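Local coordinates for protein GH5 (Bacteroidetes bacterium AC2a, PDB 4YHE) that probably hydrolyses the beta-glucosidic bonds of cellulose and related glucans, as a family 5 glycoside hydrolase built on a closed beta/alpha barrel, at residues 220-225 with 281-286; 258-263 with 382-387; 275-280 with 324-329; 317-322 with 373-378. One frame throughout, in Å; residues are numbered along the deposited sequence.

Contact 1: residues 220-225 with 281-286; sequences LTVENL and FNMYIR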
loop_
_atom_site.group_PDB
_atom_site.type_symbol
_atom_site.label_atom_id
_atom_site.label_comp_id
_atom_site.label_asym_id
_atom_site.label_seq_id
_atom_site.Cartn_x
_atom_site.Cartn_y
_atom_site.Cartn_z
ATOM N N LEU A 220 3.791 6.438 -13.324
ATOM C CA LEU A 220 3.525 5.403 -14.319
ATOM C C LEU A 220 2.060 4.978 -14.235
ATOM O O LEU A 220 1.469 4.532 -15.220
ATOM C CB LEU A 220 4.459 4.203 -14.157
ATOM C CG LEU A 220 5.953 4.459 -14.415
ATOM C CD1 LEU A 220 6.714 3.148 -14.238
ATOM C CD2 LEU A 220 6.166 4.985 -15.826
ATOM N N THR A 221 1.471 5.157 -13.053
ATOM C CA THR A 221 0.044 4.917 -12.851
ATOM C C THR A 221 -0.804 5.947 -13.609
ATOM O O THR A 221 -1.616 5.591 -14.483
ATOM C CB THR A 221 -0.306 4.917 -11.328
ATOM O OG1 THR A 221 0.484 3.934 -10.663
ATOM C CG2 THR A 221 -1.792 4.584 -11.103
ATOM N N VAL A 222 -0.610 7.221 -13.272
ATOM C CA VAL A 222 -1.292 8.315 -13.945
ATOM C C VAL A 222 -1.186 8.159 -15.473
ATOM O O VAL A 222 -2.167 8.338 -16.194
ATOM C CB VAL A 222 -0.738 9.668 -13.473
ATOM C CG1 VAL A 222 -1.149 10.837 -14.360
ATOM C CG2 VAL A 222 -1.149 9.947 -12.031
ATOM N N GLU A 223 -0.007 7.785 -15.947
ATOM C CA GLU A 223 0.299 7.760 -17.385
ATOM C C GLU A 223 -0.186 6.536 -18.153
ATOM O O GLU A 223 -0.403 6.614 -19.379
ATOM C CB GLU A 223 1.827 7.909 -17.567
ATOM C CG GLU A 223 2.377 9.276 -17.105
ATOM C CD GLU A 223 3.870 9.281 -16.752
ATOM O OE1 GLU A 223 4.585 8.285 -17.040
ATOM O OE2 GLU A 223 4.337 10.295 -16.165
ATOM N N ASN A 224 -0.359 5.408 -17.457
ATOM C CA ASN A 224 -0.713 4.148 -18.116
ATOM C C ASN A 224 -1.845 3.307 -17.541
ATOM O O ASN A 224 -2.358 2.405 -18.253
ATOM C CB ASN A 224 0.544 3.271 -18.240
ATOM C CG ASN A 224 1.659 4.001 -18.942
ATOM O OD1 ASN A 224 1.611 4.168 -20.159
ATOM N ND2 ASN A 224 2.622 4.509 -18.180
ATOM N N LEU A 225 -2.240 3.538 -16.286
ATOM C CA LEU A 225 -3.284 2.718 -15.707
ATOM C C LEU A 225 -4.597 2.964 -16.430
ATOM O O LEU A 225 -4.985 4.113 -16.677
ATOM C CB LEU A 225 -3.493 3.020 -14.214
ATOM C CG LEU A 225 -4.703 2.330 -13.550
ATOM C CD1 LEU A 225 -4.351 1.964 -12.121
ATOM C CD2 LEU A 225 -5.945 3.216 -13.572
ATOM N N PHE A 281 -4.078 14.008 -7.900
ATOM C CA PHE A 281 -5.268 14.804 -7.658
ATOM C C PHE A 281 -5.978 15.126 -8.956
ATOM O O PHE A 281 -7.156 14.846 -9.099
ATOM C CB PHE A 281 -4.933 16.048 -6.898
ATOM C CG PHE A 281 -6.138 16.927 -6.669
ATOM C CD1 PHE A 281 -6.996 16.688 -5.606
ATOM C CD2 PHE A 281 -6.430 17.947 -7.548
ATOM C CE1 PHE A 281 -8.112 17.465 -5.405
ATOM C CE2 PHE A 281 -7.554 18.742 -7.357
ATOM C CZ PHE A 281 -8.391 18.498 -6.294
ATOM N N ASN A 282 -5.249 15.618 -9.950
ATOM C CA ASN A 282 -5.863 16.006 -11.205
ATOM C C ASN A 282 -6.372 14.834 -12.056
ATOM O O ASN A 282 -7.433 14.927 -12.732
ATOM C CB ASN A 282 -4.885 16.876 -12.011
ATOM C CG ASN A 282 -4.615 18.216 -11.356
ATOM O OD1 ASN A 282 -5.498 18.836 -10.778
ATOM N ND2 ASN A 282 -3.389 18.674 -11.455
ATOM N N MET A 283 -5.635 13.730 -12.056
ATOM C CA MET A 283 -6.039 12.584 -12.842
ATOM C C MET A 283 -7.253 11.845 -12.252
ATOM O O MET A 283 -8.096 11.357 -12.984
ATOM C CB MET A 283 -4.878 11.604 -12.995
ATOM C CG MET A 283 -5.156 10.492 -13.974
ATOM S SD MET A 283 -5.202 11.120 -15.669
ATOM C CE MET A 283 -5.389 9.604 -16.597
ATOM N N TYR A 284 -7.338 11.775 -10.928
ATOM C CA TYR A 284 -8.262 10.881 -10.277
ATOM C C TYR A 284 -9.245 11.688 -9.369
ATOM O O TYR A 284 -10.442 11.742 -9.643
ATOM C CB TYR A 284 -7.492 9.790 -9.505
ATOM C CG TYR A 284 -6.589 8.929 -10.406
ATOM C CD1 TYR A 284 -7.102 8.270 -11.502
ATOM C CD2 TYR A 284 -5.223 8.802 -10.142
ATOM C CE1 TYR A 284 -6.285 7.475 -12.326
ATOM C CE2 TYR A 284 -4.391 8.051 -10.968
ATOM C CZ TYR A 284 -4.911 7.392 -12.047
ATOM O OH TYR A 284 -4.051 6.627 -12.878
ATOM N N ILE A 285 -8.741 12.287 -8.322
ATOM C CA ILE A 285 -9.611 12.871 -7.305
ATOM C C ILE A 285 -10.572 13.881 -7.956
ATOM O O ILE A 285 -11.775 13.852 -7.703
ATOM C CB ILE A 285 -8.837 13.592 -6.221
ATOM C CG1 ILE A 285 -7.888 12.652 -5.454
ATOM C CG2 ILE A 285 -9.798 14.302 -5.255
ATOM C CD1 ILE A 285 -8.545 11.524 -4.689
ATOM N N ARG A 286 -10.016 14.770 -8.778
ATOM C CA ARG A 286 -10.783 15.837 -9.435
ATOM C C ARG A 286 -11.925 15.284 -10.302
ATOM O O ARG A 286 -12.908 15.967 -10.544
ATOM C CB ARG A 286 -9.802 16.713 -10.243
ATOM C CG ARG A 286 -10.384 17.961 -10.859
ATOM C CD ARG A 286 -9.324 18.920 -11.397
ATOM N NE ARG A 286 -8.513 18.369 -12.498
ATOM C CZ ARG A 286 -7.669 19.095 -13.253
ATOM N NH1 ARG A 286 -7.516 20.394 -13.028
ATOM N NH2 ARG A 286 -6.966 18.520 -14.233
HETATM O O HOH W 1 -4.794 6.491 -15.326
#

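Contact 2: residues 258-263 with 382-387; sequences GHTGKD and DSAPES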
loop_
_atom_site.group_PDB
_atom_site.type_symbol
_atom_site.label_atom_id
_atom_site.label_comp_id
_atom_site.label_asym_id
_atom_site.label_seq_id
_atom_site.Cartn_x
_atom_site.Cartn_y
_atom_site.Cartn_z
ATOM N N GLY A 258 13.999 18.513 2.677
ATOM C CA GLY A 258 13.320 19.778 2.547
ATOM C C GLY A 258 14.241 20.984 2.570
ATOM O O GLY A 258 15.467 20.873 2.663
ATOM N N HIS A 259 13.596 22.143 2.573
ATOM C CA HIS A 259 14.257 23.402 2.340
ATOM C C HIS A 259 15.204 23.823 3.465
ATOM O O HIS A 259 16.108 24.597 3.211
ATOM C CB HIS A 259 13.216 24.478 2.057
ATOM C CG HIS A 259 12.479 24.941 3.276
ATOM N ND1 HIS A 259 11.448 24.223 3.842
ATOM C CD2 HIS A 259 12.602 26.073 4.012
ATOM C CE1 HIS A 259 10.958 24.896 4.872
ATOM N NE2 HIS A 259 11.659 26.008 5.011
ATOM N N THR A 260 15.027 23.319 4.682
ATOM C CA THR A 260 15.991 23.590 5.757
ATOM C C THR A 260 17.070 22.526 5.912
ATOM O O THR A 260 18.004 22.677 6.696
ATOM C CB THR A 260 15.295 23.769 7.129
ATOM O OG1 THR A 260 14.593 22.567 7.496
ATOM C CG2 THR A 260 14.311 24.929 7.078
ATOM N N GLY A 261 16.947 21.422 5.186
ATOM C CA GLY A 261 17.974 20.378 5.236
ATOM C C GLY A 261 19.238 20.781 4.504
ATOM O O GLY A 261 19.186 21.488 3.514
ATOM N N LYS A 262 20.368 20.293 4.983
ATOM C CA LYS A 262 21.616 20.380 4.232
ATOM C C LYS A 262 22.037 19.020 3.650
ATOM O O LYS A 262 22.525 18.956 2.526
ATOM C CB LYS A 262 22.725 20.943 5.123
ATOM C CG LYS A 262 22.445 22.352 5.634
ATOM C CD LYS A 262 22.639 23.382 4.539
ATOM C CE LYS A 262 22.357 24.788 5.043
ATOM N NZ LYS A 262 23.195 25.108 6.238
ATOM N N ASP A 263 21.860 17.950 4.417
ATOM C CA ASP A 263 22.221 16.591 3.949
ATOM C C ASP A 263 21.003 16.012 3.221
ATOM O O ASP A 263 20.326 15.115 3.730
ATOM C CB ASP A 263 22.624 15.731 5.131
ATOM C CG ASP A 263 23.005 14.318 4.744
ATOM O OD1 ASP A 263 23.676 14.151 3.719
ATOM O OD2 ASP A 263 22.628 13.386 5.493
ATOM N N ASP A 382 7.130 26.593 7.228
ATOM C CA ASP A 382 7.827 27.632 8.011
ATOM C C ASP A 382 8.333 27.133 9.357
ATOM O O ASP A 382 9.169 27.785 9.986
ATOM C CB ASP A 382 6.896 28.830 8.263
ATOM C CG ASP A 382 6.475 29.530 6.989
ATOM O OD1 ASP A 382 7.149 29.371 5.945
ATOM O OD2 ASP A 382 5.437 30.239 7.038
ATOM N N SER A 383 7.818 26.005 9.823
ATOM C CA SER A 383 8.251 25.431 11.089
ATOM C C SER A 383 9.269 24.289 10.923
ATOM O O SER A 383 9.567 23.582 11.900
ATOM C CB SER A 383 7.030 24.929 11.872
ATOM O OG SER A 383 6.426 23.809 11.228
ATOM N N ALA A 384 9.820 24.123 9.713
ATOM C CA ALA A 384 10.750 23.014 9.447
ATOM C C ALA A 384 11.986 23.081 10.354
ATOM O O ALA A 384 12.499 24.161 10.645
ATOM C CB ALA A 384 11.190 23.020 7.994
ATOM N N PRO A 385 12.520 21.921 10.751
ATOM C CA PRO A 385 13.596 21.937 11.748
ATOM C C PRO A 385 14.977 22.370 11.221
ATOM O O PRO A 385 15.239 22.432 10.017
ATOM C CB PRO A 385 13.644 20.482 12.207
ATOM C CG PRO A 385 13.234 19.701 10.973
ATOM C CD PRO A 385 12.211 20.551 10.281
ATOM N N GLU A 386 15.878 22.619 12.151
ATOM C CA GLU A 386 17.215 23.109 11.821
ATOM C C GLU A 386 18.193 21.988 11.469
ATOM O O GLU A 386 18.258 20.981 12.166
ATOM C CB GLU A 386 17.722 23.823 13.059
ATOM C CG GLU A 386 18.984 24.624 12.897
ATOM C CD GLU A 386 19.146 25.539 14.095
ATOM O OE1 GLU A 386 18.920 25.082 15.242
ATOM O OE2 GLU A 386 19.434 26.721 13.870
ATOM N N SER A 387 18.972 22.155 10.408
ATOM C CA SER A 387 19.947 21.142 10.055
ATOM C C SER A 387 20.987 20.957 11.160
ATOM O O SER A 387 21.332 21.906 11.872
ATOM C CB SER A 387 20.645 21.504 8.750
ATOM O OG SER A 387 21.768 20.674 8.551
HETATM O O HOH W 2 18.709 24.483 8.672
#

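Contact 3: residues 275-280 with 324-329; sequences GMLNRL and RRISAL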
loop_
_atom_site.group_PDB
_atom_site.type_symbol
_atom_site.label_atom_id
_atom_site.label_comp_id
_atom_site.label_asym_id
_atom_site.label_seq_id
_atom_site.Cartn_x
_atom_site.Cartn_y
_atom_site.Cartn_z
ATOM N N GLY A 275 4.196 17.954 -6.321
ATOM C CA GLY A 275 3.947 17.810 -7.747
ATOM C C GLY A 275 3.350 16.434 -8.031
ATOM O O GLY A 275 2.389 16.292 -8.786
ATOM N N MET A 276 3.932 15.408 -7.407
ATOM C CA MET A 276 3.488 14.051 -7.607
ATOM C C MET A 276 2.059 13.914 -7.129
ATOM O O MET A 276 1.212 13.329 -7.796
ATOM C CB MET A 276 4.411 13.089 -6.874
ATOM C CG MET A 276 3.966 11.647 -6.983
ATOM S SD MET A 276 2.901 11.215 -5.590
ATOM C CE MET A 276 4.208 11.064 -4.353
ATOM N N LEU A 277 1.771 14.508 -5.986
ATOM C CA LEU A 277 0.419 14.450 -5.459
ATOM C C LEU A 277 -0.546 15.177 -6.366
ATOM O O LEU A 277 -1.669 14.736 -6.535
ATOM C CB LEU A 277 0.371 15.026 -4.037
ATOM C CG LEU A 277 1.154 14.274 -2.942
ATOM C CD1 LEU A 277 1.154 15.074 -1.652
ATOM C CD2 LEU A 277 0.594 12.872 -2.719
ATOM N N ASN A 278 -0.117 16.317 -6.921
ATOM C CA ASN A 278 -0.952 17.076 -7.844
ATOM C C ASN A 278 -1.358 16.281 -9.064
ATOM O O ASN A 278 -2.504 16.365 -9.516
ATOM C CB ASN A 278 -0.254 18.367 -8.263
ATOM C CG ASN A 278 -0.342 19.448 -7.195
ATOM O OD1 ASN A 278 -1.245 19.424 -6.367
ATOM N ND2 ASN A 278 0.636 20.358 -7.167
ATOM N N ARG A 279 -0.442 15.473 -9.582
ATOM C CA ARG A 279 -0.779 14.630 -10.722
ATOM C C ARG A 279 -1.877 13.610 -10.408
ATOM O O ARG A 279 -2.769 13.394 -11.198
ATOM C CB ARG A 279 0.499 14.014 -11.303
ATOM C CG ARG A 279 1.363 15.121 -11.907
ATOM C CD ARG A 279 2.531 14.618 -12.729
ATOM N NE ARG A 279 3.583 14.041 -11.919
ATOM C CZ ARG A 279 4.536 14.715 -11.270
ATOM N NH1 ARG A 279 4.586 16.032 -11.273
ATOM N NH2 ARG A 279 5.456 14.033 -10.600
ATOM N N LEU A 280 -1.838 13.044 -9.208
ATOM C CA LEU A 280 -2.860 12.130 -8.742
ATOM C C LEU A 280 -4.189 12.852 -8.490
ATOM O O LEU A 280 -5.276 12.365 -8.784
ATOM C CB LEU A 280 -2.384 11.498 -7.441
ATOM C CG LEU A 280 -1.212 10.511 -7.565
ATOM C CD1 LEU A 280 -0.743 10.108 -6.161
ATOM C CD2 LEU A 280 -1.640 9.303 -8.378
ATOM N N ARG A 324 -5.570 17.178 -0.705
ATOM C CA ARG A 324 -5.955 16.582 -1.971
ATOM C C ARG A 324 -6.932 15.413 -1.835
ATOM O O ARG A 324 -7.219 14.730 -2.806
ATOM C CB ARG A 324 -4.667 16.156 -2.711
ATOM C CG ARG A 324 -3.936 17.348 -3.288
ATOM C CD ARG A 324 -2.439 17.199 -3.486
ATOM N NE ARG A 324 -1.880 18.507 -3.814
ATOM C CZ ARG A 324 -1.653 19.479 -2.932
ATOM N NH1 ARG A 324 -1.850 19.284 -1.624
ATOM N NH2 ARG A 324 -1.191 20.650 -3.352
ATOM N N ARG A 325 -7.487 15.209 -0.635
ATOM C CA ARG A 325 -8.473 14.141 -0.387
ATOM C C ARG A 325 -7.938 12.720 -0.607
ATOM O O ARG A 325 -8.675 11.811 -0.987
ATOM C CB ARG A 325 -9.746 14.397 -1.217
ATOM C CG ARG A 325 -10.289 15.791 -0.909
ATOM C CD ARG A 325 -11.602 16.112 -1.581
ATOM N NE ARG A 325 -11.882 17.509 -1.260
ATOM C CZ ARG A 325 -13.086 18.059 -1.149
ATOM N NH1 ARG A 325 -14.191 17.349 -1.361
ATOM N NH2 ARG A 325 -13.170 19.349 -0.826
ATOM N N ILE A 326 -6.658 12.578 -0.344
ATOM C CA ILE A 326 -5.933 11.311 -0.483
ATOM C C ILE A 326 -5.633 10.743 0.916
ATOM O O ILE A 326 -5.126 11.434 1.792
ATOM C CB ILE A 326 -4.648 11.547 -1.255
ATOM C CG1 ILE A 326 -4.985 11.946 -2.699
ATOM C CG2 ILE A 326 -3.789 10.269 -1.295
ATOM C CD1 ILE A 326 -3.758 12.393 -3.472
ATOM N N SER A 327 -5.982 9.477 1.088
ATOM C CA SER A 327 -5.637 8.703 2.270
ATOM C C SER A 327 -4.328 7.936 2.055
ATOM O O SER A 327 -3.865 7.744 0.895
ATOM C CB SER A 327 -6.763 7.720 2.570
ATOM O OG SER A 327 -7.062 6.875 1.462
ATOM N N ALA A 328 -3.758 7.460 3.152
ATOM C CA ALA A 328 -2.423 6.829 3.105
ATOM C C ALA A 328 -2.161 5.882 4.271
ATOM O O ALA A 328 -2.465 6.195 5.429
ATOM C CB ALA A 328 -1.351 7.896 3.046
ATOM N N LEU A 329 -1.540 4.741 3.964
ATOM C CA LEU A 329 -1.238 3.762 4.978
ATOM C C LEU A 329 0.276 3.597 5.147
ATOM O O LEU A 329 1.007 3.259 4.194
ATOM C CB LEU A 329 -1.958 2.437 4.688
ATOM C CG LEU A 329 -3.490 2.564 4.715
ATOM C CD1 LEU A 329 -4.096 2.867 3.355
ATOM C CD2 LEU A 329 -4.084 1.301 5.293
#

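Contact 4: residues 317-322 with 373-378; sequences ICKAMR and PNYTLQ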
loop_
_atom_site.group_PDB
_atom_site.type_symbol
_atom_site.label_atom_id
_atom_site.label_comp_id
_atom_site.label_asym_id
_atom_site.label_seq_id
_atom_site.Cartn_x
_atom_site.Cartn_y
_atom_site.Cartn_z
ATOM N N ILE A 317 3.989 15.914 4.104
ATOM C CA ILE A 317 3.363 15.121 3.055
ATOM C C ILE A 317 1.930 14.669 3.393
ATOM O O ILE A 317 1.071 14.634 2.515
ATOM C CB ILE A 317 4.234 13.916 2.608
ATOM C CG1 ILE A 317 4.251 12.800 3.638
ATOM C CG2 ILE A 317 5.643 14.398 2.237
ATOM C CD1 ILE A 317 5.100 11.604 3.207
ATOM N N CYS A 318 1.679 14.350 4.658
ATOM C CA CYS A 318 0.369 13.916 5.083
ATOM C C CYS A 318 -0.641 15.091 5.024
ATOM O O CYS A 318 -1.810 14.880 4.760
ATOM C CB CYS A 318 0.437 13.294 6.464
ATOM S SG CYS A 318 1.390 11.704 6.462
ATOM N N LYS A 319 -0.164 16.295 5.271
ATOM C CA LYS A 319 -1.037 17.489 5.121
ATOM C C LYS A 319 -1.356 17.658 3.648
ATOM O O LYS A 319 -2.514 17.783 3.244
ATOM C CB LYS A 319 -0.391 18.746 5.687
ATOM C CG LYS A 319 -1.223 20.001 5.449
ATOM C CD LYS A 319 -2.639 19.843 5.959
ATOM C CE LYS A 319 -3.339 21.207 6.134
ATOM N NZ LYS A 319 -4.816 21.044 6.025
ATOM N N ALA A 320 -0.326 17.570 2.820
ATOM C CA ALA A 320 -0.544 17.669 1.382
ATOM C C ALA A 320 -1.560 16.636 0.858
ATOM O O ALA A 320 -2.364 16.927 -0.033
ATOM C CB ALA A 320 0.790 17.578 0.630
ATOM N N MET A 321 -1.536 15.418 1.411
ATOM C CA MET A 321 -2.466 14.384 1.024
ATOM C C MET A 321 -3.907 14.718 1.436
ATOM O O MET A 321 -4.810 14.639 0.623
ATOM C CB MET A 321 -2.063 13.027 1.657
ATOM C CG MET A 321 -0.781 12.441 1.070
ATOM S SD MET A 321 -0.153 11.116 2.131
ATOM C CE MET A 321 1.413 10.756 1.305
ATOM N N ARG A 322 -4.095 15.066 2.705
ATOM C CA ARG A 322 -5.408 15.475 3.193
ATOM C C ARG A 322 -6.017 16.570 2.303
ATOM O O ARG A 322 -7.167 16.467 1.897
ATOM C CB ARG A 322 -5.275 15.983 4.614
ATOM C CG ARG A 322 -6.495 16.707 5.167
ATOM C CD ARG A 322 -7.700 15.796 5.332
ATOM N NE ARG A 322 -8.898 16.569 5.681
ATOM C CZ ARG A 322 -9.177 17.056 6.887
ATOM N NH1 ARG A 322 -8.392 16.838 7.937
ATOM N NH2 ARG A 322 -10.289 17.761 7.051
ATOM N N PRO A 373 -8.358 25.656 9.637
ATOM C CA PRO A 373 -7.968 26.262 8.351
ATOM C C PRO A 373 -6.694 27.123 8.405
ATOM O O PRO A 373 -6.104 27.414 7.355
ATOM C CB PRO A 373 -9.217 27.050 7.945
ATOM C CG PRO A 373 -9.850 27.417 9.259
ATOM C CD PRO A 373 -9.597 26.254 10.179
ATOM N N ASN A 374 -6.233 27.478 9.597
ATOM C CA ASN A 374 -4.935 28.102 9.744
ATOM C C ASN A 374 -3.709 27.178 9.762
ATOM O O ASN A 374 -2.563 27.641 9.768
ATOM C CB ASN A 374 -4.963 28.922 11.005
ATOM C CG ASN A 374 -6.126 29.902 10.972
ATOM O OD1 ASN A 374 -6.052 30.966 10.335
ATOM N ND2 ASN A 374 -7.237 29.501 11.578
ATOM N N TYR A 375 -3.965 25.885 9.889
ATOM C CA TYR A 375 -2.924 24.857 9.761
ATOM C C TYR A 375 -2.845 24.551 8.282
ATOM O O TYR A 375 -3.780 24.030 7.692
ATOM C CB TYR A 375 -3.293 23.615 10.584
ATOM C CG TYR A 375 -2.258 22.489 10.529
ATOM C CD1 TYR A 375 -1.087 22.554 11.277
ATOM C CD2 TYR A 375 -2.456 21.368 9.714
ATOM C CE1 TYR A 375 -0.139 21.531 11.218
ATOM C CE2 TYR A 375 -1.484 20.347 9.645
ATOM C CZ TYR A 375 -0.339 20.448 10.391
ATOM O OH TYR A 375 0.623 19.435 10.402
ATOM N N THR A 376 -1.730 24.932 7.681
ATOM C CA THR A 376 -1.576 24.875 6.257
ATOM C C THR A 376 -0.211 24.284 5.911
ATOM O O THR A 376 0.686 24.180 6.740
ATOM C CB THR A 376 -1.616 26.299 5.641
ATOM O OG1 THR A 376 -0.484 27.023 6.091
ATOM C CG2 THR A 376 -2.876 27.066 6.063
ATOM N N LEU A 377 -0.043 24.002 4.635
ATOM C CA LEU A 377 1.224 23.522 4.159
ATOM C C LEU A 377 2.312 24.573 4.455
ATOM O O LEU A 377 3.402 24.246 4.919
ATOM C CB LEU A 377 1.106 23.241 2.673
ATOM C CG LEU A 377 1.884 22.029 2.229
ATOM C CD1 LEU A 377 1.712 20.825 3.168
ATOM C CD2 LEU A 377 1.528 21.685 0.787
ATOM N N GLN A 378 1.976 25.844 4.243
ATOM C CA GLN A 378 2.894 26.937 4.554
ATOM C C GLN A 378 3.318 26.974 6.022
ATOM O O GLN A 378 4.490 27.170 6.303
ATOM C CB GLN A 378 2.323 28.315 4.115
ATOM C CG GLN A 378 3.389 29.413 4.172
ATOM C CD GLN A 378 4.451 29.279 3.090
ATOM O OE1 GLN A 378 4.132 29.051 1.905
ATOM N NE2 GLN A 378 5.725 29.450 3.474
#

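Contact 1: residues 220-225 with 281-286
Val-222 and Met-283 bring two barrel helices together, their CA atoms 6.5 Å apart, where the short axes of 220-224 and 281-285 approach to 10.4 Å at 65°. Each methyl of the valine finds its own partner. CG1, set opposite the backbone N (chi1 166°), faces CG of Met-283 at 4.0 Å, while CG2 reaches CE2 of the Tyr-284 ring at 3.9 Å. The methionine chain bends at chi2, 70°, and runs past the valine in the opposite sense, which brings its terminal CE within 3.5 Å of Val-222 O. The same residue also lies on the tyrosine, since Met-283 CG sits over the centre of one ring face.

Tyr-284 then carries its hydroxyl up to Thr-221 and Leu-225. There the OH comes 3.5 Å from CG2 of Thr-221, whose side chain crosses the tyrosine at about a right angle, and CB of Leu-225 is also near. A water hydrogen-bonded to Tyr-284 OH at 2.6 Å also bonds to the carbonyl O of Leu-225 at 2.7 Å, linking the phenol to the last turn. Were Val-222 exchanged for an alanine, the loss of both gamma methyls would probably open a gap beside Met-283 CG and leave Tyr-284 CE2 with less packing on that side.

Helix 218-224, just before strand 236-242 in the chain, and helix 270-285, after it, pack on the outside of the barrel wall. Thr-221 and Tyr-284 both rest on Val-238 of that strand, Tyr-284 also touches Val-291 of strand 291-296, and Thr-221 OG1 is bonded to Asn-217 O.

Contact 2: residues 258-263 with 382-387
Thr-260 turns toward 382-387, and its two branches do different work. With OG1 lodged between the backbone N and the carbonyl carbon (chi1 61°), the hydroxyl gives its proton to Pro-385 O at 2.6 Å. The donor lies in the plane of that carbonyl, and the C=O...donor angle is 153°. The methyl CG2 turns instead to the ring of His-259, resting over one face but displaced toward the rim.

Ala-384 fills the angle between these two residues. Its CB lies 3.5 Å from Thr-260 OG1 and 3.6 Å from CE1 of His-259, approaching the imidazole obliquely. The histidine is fixed from other directions as well: its ND1 is hydrogen-bonded to Glu-270, and its ring stacks on Tyr-381.

Farther along, a water takes over. It donates to Thr-260 O at 2.8 Å and accepts from Ser-387 N at 2.9 Å, joining two backbones that carry no direct bond to each other here. Ser-387 OG lies alongside the start of the lysine chain, 3.4 Å from Lys-262 CG, although its polar partners are Glu-256 and the backbone N of Arg-389.

The touching parts, 259-262 and 384-387, run nearly parallel, 14° apart, yet neither is a strand. A type I beta turn from Gly-258 to Gly-261, closed by Gly-261 N to Gly-258 O at 3.0 Å, presents Thr-260 to its partner. This is a surface docking of the chain's C-terminal tail on the long loop that precedes helix 270-285, outside the barrel proper.

Contact 3: residues 275-280 with 324-329
The guanidinium of Arg-324 meets Asn-278 at its edge, with the amide oxygen OD1 lying in the guanidinium plane. NE donates to that oxygen at 2.8 Å along a nearly straight path, N-H...O 166°, and NH2 adds a weak bond to the same atom at 3.3 Å. The amide does not share the plane: it is turned 40° from the guanidinium, and the donor stands well above the carbonyl plane of Asn-278 and misses its lone pairs. Leu-277 CB comes obliquely to the group and touches the alkyl part more closely, 3.6 Å from Arg-324 CD. The arginine reaches this far because its chain is stretched from CG to NE (chi3 -170°), and its NH1 turns back to Ala-320 O.

Arg-324 lies within the Schellman motif that ends helix 304-323, with Arg-325 at positive phi as its C-prime residue and Ile-326 N bonded to Met-321 O. The chain then enters strand 327-332, the eighth of the barrel. With a leucine in place of Arg-324, Asn-278 OD1 and Ala-320 O would probably lose the donor group they share.

Deeper in, Ile-326 pushes its CD1 toward the helix, 4.3 Å from Leu-280 CB and 4.4 Å from Leu-277 CD2. Both leucines also pack on Phe-293 of strand 291-296.

Contact 4: residues 317-322 with 373-378
Lys-319, whose ammonium NZ forms a salt bridge with Asp-323 one turn further along its own helix, lays its alkyl chain between Tyr-375 and Leu-377. The chain leaves the helix with CG opposite the backbone N (chi1 176°) and bends at chi2, 54°, so that the methylenes pass along the tyrosine ring while the charge goes to the aspartate. CE is 3.7 Å from Tyr-375 CD2, and CD is 3.9 Å from CE2 of the same ring, the two side chains running past each other in opposite senses. CE also comes to 3.3 Å from Tyr-375 O.

On another side of the lysine chain, Leu-377 uses both methyls. CD1 meets Lys-319 CG at 3.8 Å and sits over the backbone at 3.9 Å from Ala-320 N, whereas CD2 reaches Ala-320 CB at 4.2 Å. A lysine in a buried position is thus handled in two parts, its hydrocarbon by aromatic and aliphatic neighbours and its charge by an acid.

Tyr-375 is held at its far end, where OH is hydrogen-bonded to Ser-367 OG of helix 357-369. Thr-376 takes the N-cap position of the next helix, its side chain capping a backbone N just beyond 373-378. The pattern is that of a short, N-capped C-terminal helix, 377-382, packed with the turn before it on helix 304-323 of the outer layer of a beta/alpha barrel.

The four contacts trace a path along the outer helices of one eight-stranded barrel to its C-terminal tail. Contacts 1 and 3, with centres 10 Å apart, share helix 270-285, and Val-222 CG2 packs on Leu-280 CD2 at 3.7 Å. Contacts 3 and 4, centres about 12 Å apart, meet where helix 304-323 gives way to strand 327-332. Contact 2 lies farthest out, its centre about 17 Å from contact 4's and 30 Å from contact 1's. Along the chain contact 2 encloses 3 and 4, contact 1 closes before 4 opens, and 1 alternates with 2 and 3; residues after the last barrel strand thus fold back on helix 304-323 and the loop before helix 270-285.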